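Long-range contacts in CELL division protein FTSZ (Haloferax volcanii, PDB 4B46), which binds and probably hydrolyses GTP as a tubulin-like cytoskeletal protein that controls cell shape and is essential for forming the rod-shaped, efficiently swimming cell type: residues A[70-75]-A[111-116]; A[105-110]-A[135-140]; A[1-6]-A[98-103]. All blocks are in the same frame, centred on the assembly; numbering follows the deposited sequence.

Interaction 1: residues A[70-75]-A[111-116]. With GDP (guanosine-5'-diphosphate), chain B.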
ATOM      1  N   ALA A  70       7.590   6.079 -19.791  1.00 24.18           N
ATOM      2  CA  ALA A  70       8.262   6.151 -18.498  1.00 24.05           C
ATOM      3  C   ALA A  70       8.805   7.555 -18.269  1.00 26.92           C
ATOM      4  O   ALA A  70       9.805   7.746 -17.574  1.00 22.32           O
ATOM      5  CB  ALA A  70       9.390   5.125 -18.433  1.00 22.81           C
ATOM      6  N   ASP A  71       8.131   8.537 -18.858  1.00 21.41           N
ATOM      7  CA  ASP A  71       8.515   9.929 -18.703  1.00 16.72           C
ATOM      8  C   ASP A  71       7.734  10.458 -17.511  1.00 19.53           C
ATOM      9  O   ASP A  71       6.617  10.960 -17.658  1.00 18.89           O
ATOM     10  CB  ASP A  71       8.136  10.699 -19.972  1.00 18.77           C
ATOM     11  CG  ASP A  71       8.658  12.128 -19.985  1.00 27.36           C
ATOM     12  OD1 ASP A  71       8.992  12.673 -18.908  1.00 25.88           O
ATOM     13  OD2 ASP A  71       8.720  12.713 -21.091  1.00 28.20           O
ATOM     14  N   ASN A  72       8.306  10.337 -16.323  1.00 22.03           N
ATOM     15  CA  ASN A  72       7.557  10.728 -15.141  1.00 20.50           C
ATOM     16  C   ASN A  72       7.462  12.246 -14.976  1.00 20.49           C
ATOM     17  O   ASN A  72       6.527  12.749 -14.356  1.00 18.70           O
ATOM     18  CB  ASN A  72       8.025   9.984 -13.881  1.00 19.50           C
ATOM     19  CG  ASN A  72       9.412  10.383 -13.423  1.00 18.58           C
ATOM     20  OD1 ASN A  72      10.145  11.061 -14.125  1.00 23.87           O
ATOM     21  ND2 ASN A  72       9.788   9.925 -12.228  1.00 25.38           N
ATOM     22  N   GLU A  73       8.392  12.976 -15.582  1.00 18.70           N
ATOM     23  CA  GLU A  73       8.311  14.432 -15.575  1.00 19.93           C
ATOM     24  C   GLU A  73       7.054  14.888 -16.316  1.00 25.72           C
ATOM     25  O   GLU A  73       6.327  15.775 -15.852  1.00 20.19           O
ATOM     26  CB  GLU A  73       9.560  15.029 -16.220  1.00 31.36           C
ATOM     27  CG  GLU A  73       9.666  16.540 -16.113  1.00 48.44           C
ATOM     28  CD  GLU A  73      11.016  17.055 -16.598  1.00 65.45           C
ATOM     29  OE1 GLU A  73      12.044  16.738 -15.959  1.00 71.48           O
ATOM     30  OE2 GLU A  73      11.051  17.776 -17.617  1.00 71.30           O
ATOM     31  N   LEU A  74       6.797  14.264 -17.462  1.00 22.13           N
ATOM     32  CA  LEU A  74       5.587  14.528 -18.232  1.00 23.27           C
ATOM     33  C   LEU A  74       4.363  14.025 -17.472  1.00 25.85           C
ATOM     34  O   LEU A  74       3.305  14.654 -17.512  1.00 16.89           O
ATOM     35  CB  LEU A  74       5.671  13.892 -19.628  1.00 20.89           C
ATOM     36  CG  LEU A  74       4.434  13.982 -20.533  1.00 23.40           C
ATOM     37  CD1 LEU A  74       4.043  15.437 -20.825  1.00 18.99           C
ATOM     38  CD2 LEU A  74       4.670  13.220 -21.835  1.00 18.73           C
ATOM     39  N   GLY A  75       4.518  12.900 -16.769  1.00 19.50           N
ATOM     40  CA  GLY A  75       3.456  12.363 -15.926  1.00 15.26           C
ATOM     41  C   GLY A  75       3.029  13.347 -14.853  1.00 21.57           C
ATOM     42  O   GLY A  75       1.838  13.504 -14.568  1.00 20.04           O
ATOM     43  N   THR A 111       3.268   7.677 -15.572  1.00 13.99           N
ATOM     44  CA  THR A 111       1.983   8.252 -15.205  1.00 13.92           C
ATOM     45  C   THR A 111       1.800   8.259 -13.689  1.00 15.56           C
ATOM     46  O   THR A 111       1.583   9.315 -13.083  1.00 16.35           O
ATOM     47  CB  THR A 111       0.838   7.493 -15.894  1.00 17.05           C
ATOM     48  OG1 THR A 111       0.929   7.709 -17.303  1.00 18.47           O
ATOM     49  CG2 THR A 111      -0.519   7.992 -15.429  1.00 15.89           C
ATOM     50  N   GLY A 112       1.915   7.083 -13.083  1.00 18.43           N
ATOM     51  CA  GLY A 112       1.777   6.956 -11.640  1.00 16.56           C
ATOM     52  C   GLY A 112       2.936   7.607 -10.910  1.00 13.90           C
ATOM     53  O   GLY A 112       2.747   8.327  -9.942  1.00 14.43           O
ATOM     54  N   SER A 113       4.144   7.345 -11.396  1.00 12.28           N
ATOM     55  CA  SER A 113       5.362   7.880 -10.805  1.00 13.53           C
ATOM     56  C   SER A 113       5.304   9.406 -10.653  1.00 19.50           C
ATOM     57  O   SER A 113       5.617   9.951  -9.589  1.00 20.57           O
ATOM     58  CB  SER A 113       6.553   7.471 -11.679  1.00 15.70           C
ATOM     59  OG  SER A 113       7.763   8.039 -11.222  1.00 23.25           O
ATOM     60  N   GLY A 114       4.914  10.096 -11.721  1.00 17.43           N
ATOM     61  CA  GLY A 114       4.814  11.545 -11.672  1.00 17.27           C
ATOM     62  C   GLY A 114       3.511  12.072 -11.089  1.00 15.99           C
ATOM     63  O   GLY A 114       3.502  13.110 -10.427  1.00 17.50           O
ATOM     64  N   GLY A 115       2.410  11.367 -11.334  1.00 15.09           N
ATOM     65  CA  GLY A 115       1.092  11.863 -10.954  1.00 14.33           C
ATOM     66  C   GLY A 115       0.630  11.567  -9.536  1.00 20.53           C
ATOM     67  O   GLY A 115      -0.114  12.364  -8.950  1.00 17.15           O
ATOM     68  N   ALA A 116       1.050  10.432  -8.979  1.00 16.87           N
ATOM     69  CA  ALA A 116       0.641  10.093  -7.613  1.00 13.47           C
ATOM     70  C   ALA A 116       1.008  11.160  -6.574  1.00 13.80           C
ATOM     71  O   ALA A 116       0.160  11.533  -5.772  1.00 15.73           O
ATOM     72  CB  ALA A 116       1.136   8.699  -7.194  1.00 11.44           C
TER
HETATM   73  PB  GDP B1368       2.668   3.970 -15.541  1.00 19.24           P
HETATM   74  O1B GDP B1368       3.367   4.877 -16.513  1.00 17.26           O
HETATM   75  O2B GDP B1368       1.292   3.563 -16.019  1.00 17.24           O
HETATM   76  O3B GDP B1368       2.604   4.673 -14.209  1.00 16.32           O
HETATM   77  O3A GDP B1368       3.617   2.686 -15.457  1.00 18.80           O
HETATM   78  PA  GDP B1368       3.151   1.253 -14.921  1.00 18.22           P
HETATM   79  O1A GDP B1368       2.177   1.365 -13.798  1.00 17.92           O
HETATM   80  O2A GDP B1368       2.638   0.425 -16.066  1.00 15.31           O
HETATM   81  O5' GDP B1368       4.568   0.656 -14.428  1.00 17.34           O
HETATM   82  C5' GDP B1368       5.242   1.341 -13.371  1.00 15.23           C
HETATM   83  C4' GDP B1368       5.983   0.334 -12.511  1.00 16.55           C
HETATM   84  O4' GDP B1368       5.056  -0.472 -11.805  1.00 16.17           O
HETATM   85  C3' GDP B1368       6.755  -0.670 -13.345  1.00 15.26           C
HETATM   86  O3' GDP B1368       8.054  -0.142 -13.574  1.00 23.00           O
HETATM   87  C2' GDP B1368       6.780  -1.930 -12.492  1.00 18.14           C
HETATM   88  O2' GDP B1368       7.803  -1.843 -11.498  1.00 16.77           O
HETATM   89  C1' GDP B1368       5.516  -1.838 -11.692  1.00 19.09           C
HETATM   90  N9  GDP B1368       4.356  -2.596 -12.179  1.00 15.59           N
HETATM   91  C8  GDP B1368       3.780  -2.528 -13.397  1.00 19.04           C
HETATM   92  N7  GDP B1368       2.670  -3.313 -13.438  1.00 22.24           N
HETATM   93  C5  GDP B1368       2.518  -3.862 -12.207  1.00 22.37           C
HETATM   94  C6  GDP B1368       1.556  -4.765 -11.540  1.00 20.25           C
HETATM   95  O6  GDP B1368       0.563  -5.240 -12.153  1.00 18.50           O
HETATM   96  N1  GDP B1368       1.787  -5.069 -10.257  1.00 18.24           N
HETATM   97  C2  GDP B1368       2.835  -4.593  -9.561  1.00 18.79           C
HETATM   98  N2  GDP B1368       2.989  -4.971  -8.270  1.00 19.67           N
HETATM   99  N3  GDP B1368       3.750  -3.756 -10.100  1.00 20.38           N
HETATM  100  C4  GDP B1368       3.631  -3.370 -11.387  1.00 20.12           C
HETATM  101  O   HOH W   1       0.299  11.405 -14.509  1.00 18.01           O

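Interaction 2: residues A[105-110]-A[135-140]. With GDP (guanosine-5'-diphosphate), chain B.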
ATOM      1  N   SER A 105       0.300   3.364  -6.518  1.00 14.39           N
ATOM      2  CA  SER A 105       1.043   3.574  -7.752  1.00 12.69           C
ATOM      3  C   SER A 105       2.380   2.850  -7.797  1.00 18.62           C
ATOM      4  O   SER A 105       3.057   2.706  -6.780  1.00 16.64           O
ATOM      5  CB  SER A 105       1.314   5.059  -7.927  1.00 14.85           C
ATOM      6  OG  SER A 105       1.964   5.281  -9.153  1.00 19.82           O
ATOM      7  N   GLY A 106       2.758   2.412  -8.992  1.00 14.86           N
ATOM      8  CA  GLY A 106       4.114   1.954  -9.235  1.00 13.00           C
ATOM      9  C   GLY A 106       4.976   3.192  -9.351  1.00 16.96           C
ATOM     10  O   GLY A 106       4.534   4.210  -9.887  1.00 21.96           O
ATOM     11  N   LEU A 107       6.196   3.142  -8.830  1.00 14.56           N
ATOM     12  CA  LEU A 107       7.028   4.342  -8.855  1.00 18.01           C
ATOM     13  C   LEU A 107       8.014   4.355 -10.027  1.00 14.32           C
ATOM     14  O   LEU A 107       8.639   5.372 -10.303  1.00 17.08           O
ATOM     15  CB  LEU A 107       7.759   4.528  -7.521  1.00 12.94           C
ATOM     16  CG  LEU A 107       6.837   4.629  -6.301  1.00 13.33           C
ATOM     17  CD1 LEU A 107       7.627   5.102  -5.113  1.00 19.35           C
ATOM     18  CD2 LEU A 107       5.667   5.569  -6.564  1.00 16.21           C
ATOM     19  N   GLY A 108       8.125   3.232 -10.725  1.00 15.39           N
ATOM     20  CA  GLY A 108       9.148   3.081 -11.753  1.00 13.06           C
ATOM     21  C   GLY A 108       8.789   3.613 -13.131  1.00 15.49           C
ATOM     22  O   GLY A 108       9.672   3.724 -13.989  1.00 16.88           O
ATOM     23  N   GLY A 109       7.514   3.946 -13.345  1.00 15.26           N
ATOM     24  CA  GLY A 109       7.032   4.349 -14.663  1.00 16.59           C
ATOM     25  C   GLY A 109       6.890   5.850 -14.867  1.00 18.64           C
ATOM     26  O   GLY A 109       7.706   6.624 -14.392  1.00 20.52           O
ATOM     27  N   GLY A 110       5.853   6.269 -15.590  1.00 19.64           N
ATOM     28  CA  GLY A 110       5.675   7.676 -15.893  1.00 14.31           C
ATOM     29  C   GLY A 110       4.407   8.314 -15.334  1.00 14.01           C
ATOM     30  O   GLY A 110       4.457   9.371 -14.714  1.00 17.31           O
ATOM     31  N   GLY A 135       3.293   2.926  -2.385  1.00 15.11           N
ATOM     32  CA  GLY A 135       4.248   3.051  -3.464  1.00 15.37           C
ATOM     33  C   GLY A 135       4.853   1.693  -3.751  1.00 15.83           C
ATOM     34  O   GLY A 135       5.286   0.997  -2.834  1.00 15.68           O
ATOM     35  N   ILE A 136       4.861   1.304  -5.021  1.00 13.37           N
ATOM     36  CA  ILE A 136       5.387   0.007  -5.407  1.00 15.09           C
ATOM     37  C   ILE A 136       6.710   0.184  -6.153  1.00 19.50           C
ATOM     38  O   ILE A 136       6.744   0.786  -7.236  1.00 16.60           O
ATOM     39  CB  ILE A 136       4.378  -0.742  -6.282  1.00 15.61           C
ATOM     40  CG1 ILE A 136       3.101  -1.027  -5.489  1.00 16.71           C
ATOM     41  CG2 ILE A 136       5.014  -2.005  -6.854  1.00 16.16           C
ATOM     42  CD1 ILE A 136       1.908  -1.426  -6.345  1.00 14.33           C
ATOM     43  N   LEU A 137       7.798  -0.314  -5.560  1.00 13.15           N
ATOM     44  CA  LEU A 137       9.134  -0.144  -6.126  1.00 15.52           C
ATOM     45  C   LEU A 137       9.389  -1.160  -7.221  1.00 15.26           C
ATOM     46  O   LEU A 137       8.833  -2.260  -7.187  1.00 14.86           O
ATOM     47  CB  LEU A 137      10.213  -0.267  -5.038  1.00 15.76           C
ATOM     48  CG  LEU A 137      10.053   0.713  -3.877  1.00 17.39           C
ATOM     49  CD1 LEU A 137      11.212   0.583  -2.877  1.00 11.63           C
ATOM     50  CD2 LEU A 137       9.931   2.127  -4.394  1.00 15.65           C
ATOM     51  N   PRO A 138      10.239  -0.801  -8.201  1.00 16.00           N
ATOM     52  CA  PRO A 138      10.439  -1.680  -9.354  1.00 13.86           C
ATOM     53  C   PRO A 138      11.384  -2.829  -9.060  1.00 20.86           C
ATOM     54  O   PRO A 138      12.115  -2.806  -8.062  1.00 20.27           O
ATOM     55  CB  PRO A 138      11.078  -0.745 -10.400  1.00 15.39           C
ATOM     56  CG  PRO A 138      11.826   0.253  -9.599  1.00 15.22           C
ATOM     57  CD  PRO A 138      10.969   0.475  -8.349  1.00 16.14           C
ATOM     58  N   GLY A 139      11.357  -3.830  -9.931  1.00 16.11           N
ATOM     59  CA  GLY A 139      12.333  -4.905  -9.890  1.00 17.12           C
ATOM     60  C   GLY A 139      13.642  -4.388 -10.431  1.00 18.48           C
ATOM     61  O   GLY A 139      13.661  -3.584 -11.363  1.00 20.00           O
ATOM     62  N   SER A 140      14.741  -4.856  -9.858  1.00 17.76           N
ATOM     63  CA  SER A 140      16.069  -4.437 -10.291  1.00 21.81           C
ATOM     64  C   SER A 140      16.406  -4.945 -11.688  1.00 24.03           C
ATOM     65  O   SER A 140      17.375  -4.504 -12.285  1.00 24.29           O
ATOM     66  CB  SER A 140      17.136  -4.902  -9.293  1.00 29.77           C
ATOM     67  OG  SER A 140      17.089  -6.309  -9.124  1.00 25.53           O
TER
HETATM   68  PB  GDP B1368       2.668   3.970 -15.541  1.00 19.24           P
HETATM   69  O1B GDP B1368       3.367   4.877 -16.513  1.00 17.26           O
HETATM   70  O2B GDP B1368       1.292   3.563 -16.019  1.00 17.24           O
HETATM   71  O3B GDP B1368       2.604   4.673 -14.209  1.00 16.32           O
HETATM   72  O3A GDP B1368       3.617   2.686 -15.457  1.00 18.80           O
HETATM   73  PA  GDP B1368       3.151   1.253 -14.921  1.00 18.22           P
HETATM   74  O1A GDP B1368       2.177   1.365 -13.798  1.00 17.92           O
HETATM   75  O2A GDP B1368       2.638   0.425 -16.066  1.00 15.31           O
HETATM   76  O5' GDP B1368       4.568   0.656 -14.428  1.00 17.34           O
HETATM   77  C5' GDP B1368       5.242   1.341 -13.371  1.00 15.23           C
HETATM   78  C4' GDP B1368       5.983   0.334 -12.511  1.00 16.55           C
HETATM   79  O4' GDP B1368       5.056  -0.472 -11.805  1.00 16.17           O
HETATM   80  C3' GDP B1368       6.755  -0.670 -13.345  1.00 15.26           C
HETATM   81  O3' GDP B1368       8.054  -0.142 -13.574  1.00 23.00           O
HETATM   82  C2' GDP B1368       6.780  -1.930 -12.492  1.00 18.14           C
HETATM   83  O2' GDP B1368       7.803  -1.843 -11.498  1.00 16.77           O
HETATM   84  C1' GDP B1368       5.516  -1.838 -11.692  1.00 19.09           C
HETATM   85  N9  GDP B1368       4.356  -2.596 -12.179  1.00 15.59           N
HETATM   86  C8  GDP B1368       3.780  -2.528 -13.397  1.00 19.04           C
HETATM   87  N7  GDP B1368       2.670  -3.313 -13.438  1.00 22.24           N
HETATM   88  C5  GDP B1368       2.518  -3.862 -12.207  1.00 22.37           C
HETATM   89  C6  GDP B1368       1.556  -4.765 -11.540  1.00 20.25           C
HETATM   90  O6  GDP B1368       0.563  -5.240 -12.153  1.00 18.50           O
HETATM   91  N1  GDP B1368       1.787  -5.069 -10.257  1.00 18.24           N
HETATM   92  C2  GDP B1368       2.835  -4.593  -9.561  1.00 18.79           C
HETATM   93  N2  GDP B1368       2.989  -4.971  -8.270  1.00 19.67           N
HETATM   94  N3  GDP B1368       3.750  -3.756 -10.100  1.00 20.38           N
HETATM   95  C4  GDP B1368       3.631  -3.370 -11.387  1.00 20.12           C
HETATM   96  O   HOH W   2       7.643   0.484  -9.713  1.00 16.34           O

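Interaction 3: residues A[1-6]-A[98-103]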
ATOM      1  N   MET A   1     -11.321  -0.549   8.351  1.00 22.26           N
ATOM      2  CA  MET A   1     -11.082   0.841   8.008  1.00 23.54           C
ATOM      3  C   MET A   1     -11.629   1.147   6.609  1.00 26.12           C
ATOM      4  O   MET A   1     -11.426   0.380   5.665  1.00 26.98           O
ATOM      5  CB  MET A   1      -9.585   1.125   8.063  1.00 27.53           C
ATOM      6  CG  MET A   1      -9.219   2.564   7.863  1.00 31.27           C
ATOM      7  SD  MET A   1      -7.514   2.826   8.327  1.00 31.01           S
ATOM      8  CE  MET A   1      -7.331   4.566   7.962  1.00 27.94           C
ATOM      9  N   LYS A   2     -12.317   2.274   6.482  1.00 21.79           N
ATOM     10  CA  LYS A   2     -12.959   2.645   5.226  1.00 16.53           C
ATOM     11  C   LYS A   2     -12.041   3.537   4.411  1.00 21.41           C
ATOM     12  O   LYS A   2     -11.643   4.607   4.880  1.00 21.44           O
ATOM     13  CB  LYS A   2     -14.281   3.367   5.496  1.00 18.12           C
ATOM     14  CG  LYS A   2     -15.314   2.488   6.163  1.00 22.32           C
ATOM     15  CD  LYS A   2     -16.583   3.263   6.428  1.00 27.32           C
ATOM     16  CE  LYS A   2     -16.378   4.292   7.526  1.00 42.18           C
ATOM     17  NZ  LYS A   2     -17.557   5.207   7.639  1.00 50.29           N
ATOM     18  N   LEU A   3     -11.704   3.097   3.198  1.00 17.78           N
ATOM     19  CA  LEU A   3     -10.753   3.828   2.366  1.00 14.50           C
ATOM     20  C   LEU A   3     -11.358   4.336   1.068  1.00 20.45           C
ATOM     21  O   LEU A   3     -12.217   3.686   0.476  1.00 19.78           O
ATOM     22  CB  LEU A   3      -9.541   2.948   2.022  1.00 20.35           C
ATOM     23  CG  LEU A   3      -8.679   2.440   3.182  1.00 20.68           C
ATOM     24  CD1 LEU A   3      -7.580   1.517   2.673  1.00 16.38           C
ATOM     25  CD2 LEU A   3      -8.087   3.614   3.934  1.00 17.25           C
ATOM     26  N   ALA A   4     -10.893   5.503   0.637  1.00 18.91           N
ATOM     27  CA  ALA A   4     -11.038   5.931  -0.750  1.00 15.81           C
ATOM     28  C   ALA A   4      -9.741   5.591  -1.487  1.00 17.26           C
ATOM     29  O   ALA A   4      -8.709   6.224  -1.272  1.00 18.36           O
ATOM     30  CB  ALA A   4     -11.320   7.419  -0.814  1.00 19.75           C
ATOM     31  N   MET A   5      -9.786   4.578  -2.344  1.00 16.45           N
ATOM     32  CA  MET A   5      -8.603   4.159  -3.077  1.00 19.73           C
ATOM     33  C   MET A   5      -8.535   4.768  -4.471  1.00 20.09           C
ATOM     34  O   MET A   5      -9.493   4.674  -5.239  1.00 18.88           O
ATOM     35  CB  MET A   5      -8.581   2.646  -3.231  1.00 16.75           C
ATOM     36  CG  MET A   5      -8.458   1.894  -1.944  1.00 26.16           C
ATOM     37  SD  MET A   5      -7.706   0.282  -2.269  1.00 26.95           S
ATOM     38  CE  MET A   5      -7.680  -0.322  -0.579  1.00 23.79           C
ATOM     39  N   ILE A   6      -7.391   5.370  -4.792  1.00 15.55           N
ATOM     40  CA  ILE A   6      -7.143   5.867  -6.143  1.00 17.29           C
ATOM     41  C   ILE A   6      -5.893   5.218  -6.715  1.00 15.25           C
ATOM     42  O   ILE A   6      -4.795   5.404  -6.191  1.00 16.00           O
ATOM     43  CB  ILE A   6      -6.974   7.405  -6.198  1.00 18.64           C
ATOM     44  CG1 ILE A   6      -8.179   8.106  -5.554  1.00 22.47           C
ATOM     45  CG2 ILE A   6      -6.795   7.870  -7.653  1.00 16.98           C
ATOM     46  CD1 ILE A   6      -7.905   8.644  -4.186  1.00 26.51           C
ATOM     47  N   VAL A  98     -15.437   8.081   4.597  1.00 25.19           N
ATOM     48  CA  VAL A  98     -14.145   7.397   4.603  1.00 22.83           C
ATOM     49  C   VAL A  98     -13.237   7.872   5.732  1.00 24.22           C
ATOM     50  O   VAL A  98     -13.301   9.028   6.160  1.00 23.22           O
ATOM     51  CB  VAL A  98     -13.393   7.504   3.238  1.00 30.96           C
ATOM     52  CG1 VAL A  98     -14.348   7.250   2.082  1.00 31.81           C
ATOM     53  CG2 VAL A  98     -12.724   8.858   3.084  1.00 29.04           C
ATOM     54  N   ASP A  99     -12.402   6.957   6.212  1.00 24.16           N
ATOM     55  CA  ASP A  99     -11.417   7.241   7.251  1.00 26.30           C
ATOM     56  C   ASP A  99     -10.134   7.830   6.677  1.00 23.55           C
ATOM     57  O   ASP A  99      -9.437   8.594   7.349  1.00 20.95           O
ATOM     58  CB  ASP A  99     -11.080   5.957   8.019  1.00 19.67           C
ATOM     59  CG  ASP A  99     -12.283   5.383   8.731  1.00 23.59           C
ATOM     60  OD1 ASP A  99     -12.982   6.163   9.412  1.00 25.61           O
ATOM     61  OD2 ASP A  99     -12.544   4.173   8.592  1.00 25.97           O
ATOM     62  N   ALA A 100      -9.817   7.457   5.440  1.00 16.96           N
ATOM     63  CA  ALA A 100      -8.587   7.923   4.811  1.00 18.10           C
ATOM     64  C   ALA A 100      -8.601   7.717   3.305  1.00 17.76           C
ATOM     65  O   ALA A 100      -9.380   6.915   2.790  1.00 19.86           O
ATOM     66  CB  ALA A 100      -7.365   7.202   5.430  1.00 18.89           C
ATOM     67  N   PHE A 101      -7.732   8.451   2.612  1.00 19.73           N
ATOM     68  CA  PHE A 101      -7.458   8.214   1.196  1.00 17.11           C
ATOM     69  C   PHE A 101      -6.220   7.342   1.075  1.00 17.54           C
ATOM     70  O   PHE A 101      -5.321   7.427   1.916  1.00 19.48           O
ATOM     71  CB  PHE A 101      -7.192   9.533   0.475  1.00 17.03           C
ATOM     72  CG  PHE A 101      -8.406  10.390   0.309  1.00 22.44           C
ATOM     73  CD1 PHE A 101      -8.763  11.300   1.286  1.00 24.55           C
ATOM     74  CD2 PHE A 101      -9.186  10.284  -0.833  1.00 19.52           C
ATOM     75  CE1 PHE A 101      -9.890  12.093   1.131  1.00 24.15           C
ATOM     76  CE2 PHE A 101     -10.306  11.071  -0.999  1.00 18.82           C
ATOM     77  CZ  PHE A 101     -10.657  11.978  -0.021  1.00 21.57           C
ATOM     78  N   LEU A 102      -6.183   6.492   0.050  1.00 19.53           N
ATOM     79  CA  LEU A 102      -4.979   5.735  -0.284  1.00 15.74           C
ATOM     80  C   LEU A 102      -4.654   5.868  -1.780  1.00 17.36           C
ATOM     81  O   LEU A 102      -5.421   5.429  -2.649  1.00 14.55           O
ATOM     82  CB  LEU A 102      -5.120   4.262   0.100  1.00 15.90           C
ATOM     83  CG  LEU A 102      -3.896   3.387  -0.170  1.00 19.21           C
ATOM     84  CD1 LEU A 102      -2.754   3.737   0.788  1.00 15.96           C
ATOM     85  CD2 LEU A 102      -4.240   1.907  -0.071  1.00 17.99           C
ATOM     86  N   VAL A 103      -3.513   6.480  -2.071  1.00 11.82           N
ATOM     87  CA  VAL A 103      -3.066   6.658  -3.449  1.00 13.27           C
ATOM     88  C   VAL A 103      -2.071   5.554  -3.776  1.00 16.30           C
ATOM     89  O   VAL A 103      -1.014   5.440  -3.147  1.00 17.37           O
ATOM     90  CB  VAL A 103      -2.434   8.051  -3.656  1.00 14.59           C
ATOM     91  CG1 VAL A 103      -1.934   8.223  -5.107  1.00 14.59           C
ATOM     92  CG2 VAL A 103      -3.444   9.131  -3.293  1.00 17.18           C
TER

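Interaction 1: residues A[70-75]-A[111-116]
Asn-72 reaches across to Ser-113 with its amide nitrogen, ND2 lying 2.9 Å from Ser-113 OG. ND2 donates; the N-H...O angle of 160° makes the bond nearly straight, and OG lies close to the amide plane. Two torsions bring the groups together: Asn-72 carries CG between its backbone N and carbonyl carbon (chi1 69°), whereas Ser-113 turns OG away from its own N (chi1 176°). The hydroxyl has a second partner in Leu-107 O, tying both helix starts to the loop that follows strand 100-106.

Beside this polar bridge the backbones meet almost bare. Asn-72 O receives a CA-H...O contact from Gly-114 CA at 3.4 Å, and Gly-75 C comes within 4.0 Å of Gly-114 C. A beta carbon on Gly-114 would collide with Asn-72 O and Gly-75 C, which explains how the helices come so close here. At the other end of the contact one water donates to both Gly-75 O and Thr-111 O, bridging two carbonyl oxygens, which as acceptors both need a donor between them.

Further out, Asp-71 is the N-cap of helix 72-81, its OD1 accepting from Leu-74 N at 3.1 Å, from above the carboxylate plane. Thr-111 OG1 bonds to Ser-39 OG, and helix 144-160 meets Asn-72 and Ser-113 through Asn-149.

The first turn of helix 111-126 also holds the nucleotide: Thr-111 N donates to GDP O1B at 3.0 Å and Gly-112 N to O3B at 2.7 Å. Backbone amides at a glycine-rich helix N-terminus gripping the terminal phosphate are the hallmark of the tubulin/FtsZ signature loop, GGGTGSG.

Interaction 2: residues A[105-110]-A[135-140]
Ser-105 and Gly-106 pair in parallel with Gly-135 and Ile-136, the ladder being fixed by Ile-136 N to Ser-105 O and Leu-107 N to Ile-136 O, both 2.9 Å. These are the C-terminal ends of adjacent strands in a beta-alpha-beta unit whose crossover is helix 111-126.

On the side away from the nucleotide, Leu-107 CD1 meets Leu-137 CD2 at 3.8 Å, the two side chains crossing at a slant. Leu-107 continues onto Ala-150 and Phe-157 of helix 144-160.

Ile-136 points to the nucleotide side. Its CG2, held opposite the backbone N by a chi1 of -63° for CG1, touches the guanine at N2 and N3, each 3.9 Å away. Replacing Ile-136 by an alanine would probably take this aliphatic support from the N2/N3 side of the guanine and open a gap beside Asn-169.

Nearer the sugar, side chains are scarce: a beta carbon on Gly-106 would strike GDP O4', and one on Gly-108 would strike O3'. Pro-138 CA instead approaches O2' at 3.4 Å. Farther along the loop, Gly-110 N donates to the beta-phosphate oxygen O1B at 3.0 Å.

One water accepts from Gly-108 N and donates to Ile-136 O at 2.7 Å, while bonding to ribose O2'. Ile-136 O therefore serves both the ladder and this water, which implies that the paired strand ends and the glycine loop after them meet the ribose partly through water, the base through aliphatic contact and the phosphate through a main-chain amide.

Interaction 3: residues A[1-6]-A[98-103]
Leu-3 to Ile-6 and Ala-100 to Val-103 form neighbouring parallel strands of the Rossmann-like GTPase sheet, their axes 4.6 Å apart at closest approach and 20° off parallel. Ala-4 sits in the middle of the ladder: its N donates to Ala-100 O and its O accepts from Leu-102 N at 2.9 Å. Ile-6 N then reaches Leu-102 O, and all three ladder bonds are nearly straight.

Packing in this inner part is closest on the Phe-101 face. There Ala-4 CB lies 3.6 Å from Phe-101 CD2, approaching the ring obliquely, while Ile-6 CD1 comes to the ring edge near its plane. Phe-101 also stacks on Tyr-127, and Leu-119 and Leu-123 of helix 111-126 pack over Ile-6. The other face is somewhat more open: Met-5 and Leu-102 run side by side, and Leu-3 CD2 rests on Ala-100 CB at 4.0 Å.

The outer end is looser and partly exposed. Here the regular pairing gives way: Lys-2 O takes Asp-99 N at 2.8 Å and Ala-100 N only weakly, at 3.4 Å. The extended Met-1 chain, its CG turned away from the backbone N (chi1 -174°), carries CE over to Ala-100 CB at 3.7 Å. Lys-2 bends at chi3, and its NZ bonds to Glu-97 O instead of closing on the Asp-99 carboxylate.

That carboxylate serves the main chain, with Ser-216 OG as a further partner of OD2: Lys-2 N meets Asp-99 OD2 on the anti side, somewhat out of the carboxylate plane, at 2.8 Å and with a nearly straight N-H...O angle of 174°.

In the fold
Strand 100-106 runs through the set: its beginning pairs in interaction 3, its end pairs in interaction 2, and the chain then enters helix 111-126 of interaction 1. Interactions 1 and 2 have centres about 11 Å apart and both touch GDP; Gly-110, Thr-111 and Gly-112 together supply three amides to its terminal phosphate. They also meet directly, with Asn-72 CB 3.4 Å from Gly-109 O. Interaction 3 is centred about 21 Å from interaction 2, and its Val-103 side chain stays about 11 Å from GDP. It reaches interaction 1 by packing, Val-103 CG1 lying 3.7 Å from Ala-116 CB, beneath the nucleotide-binding helix.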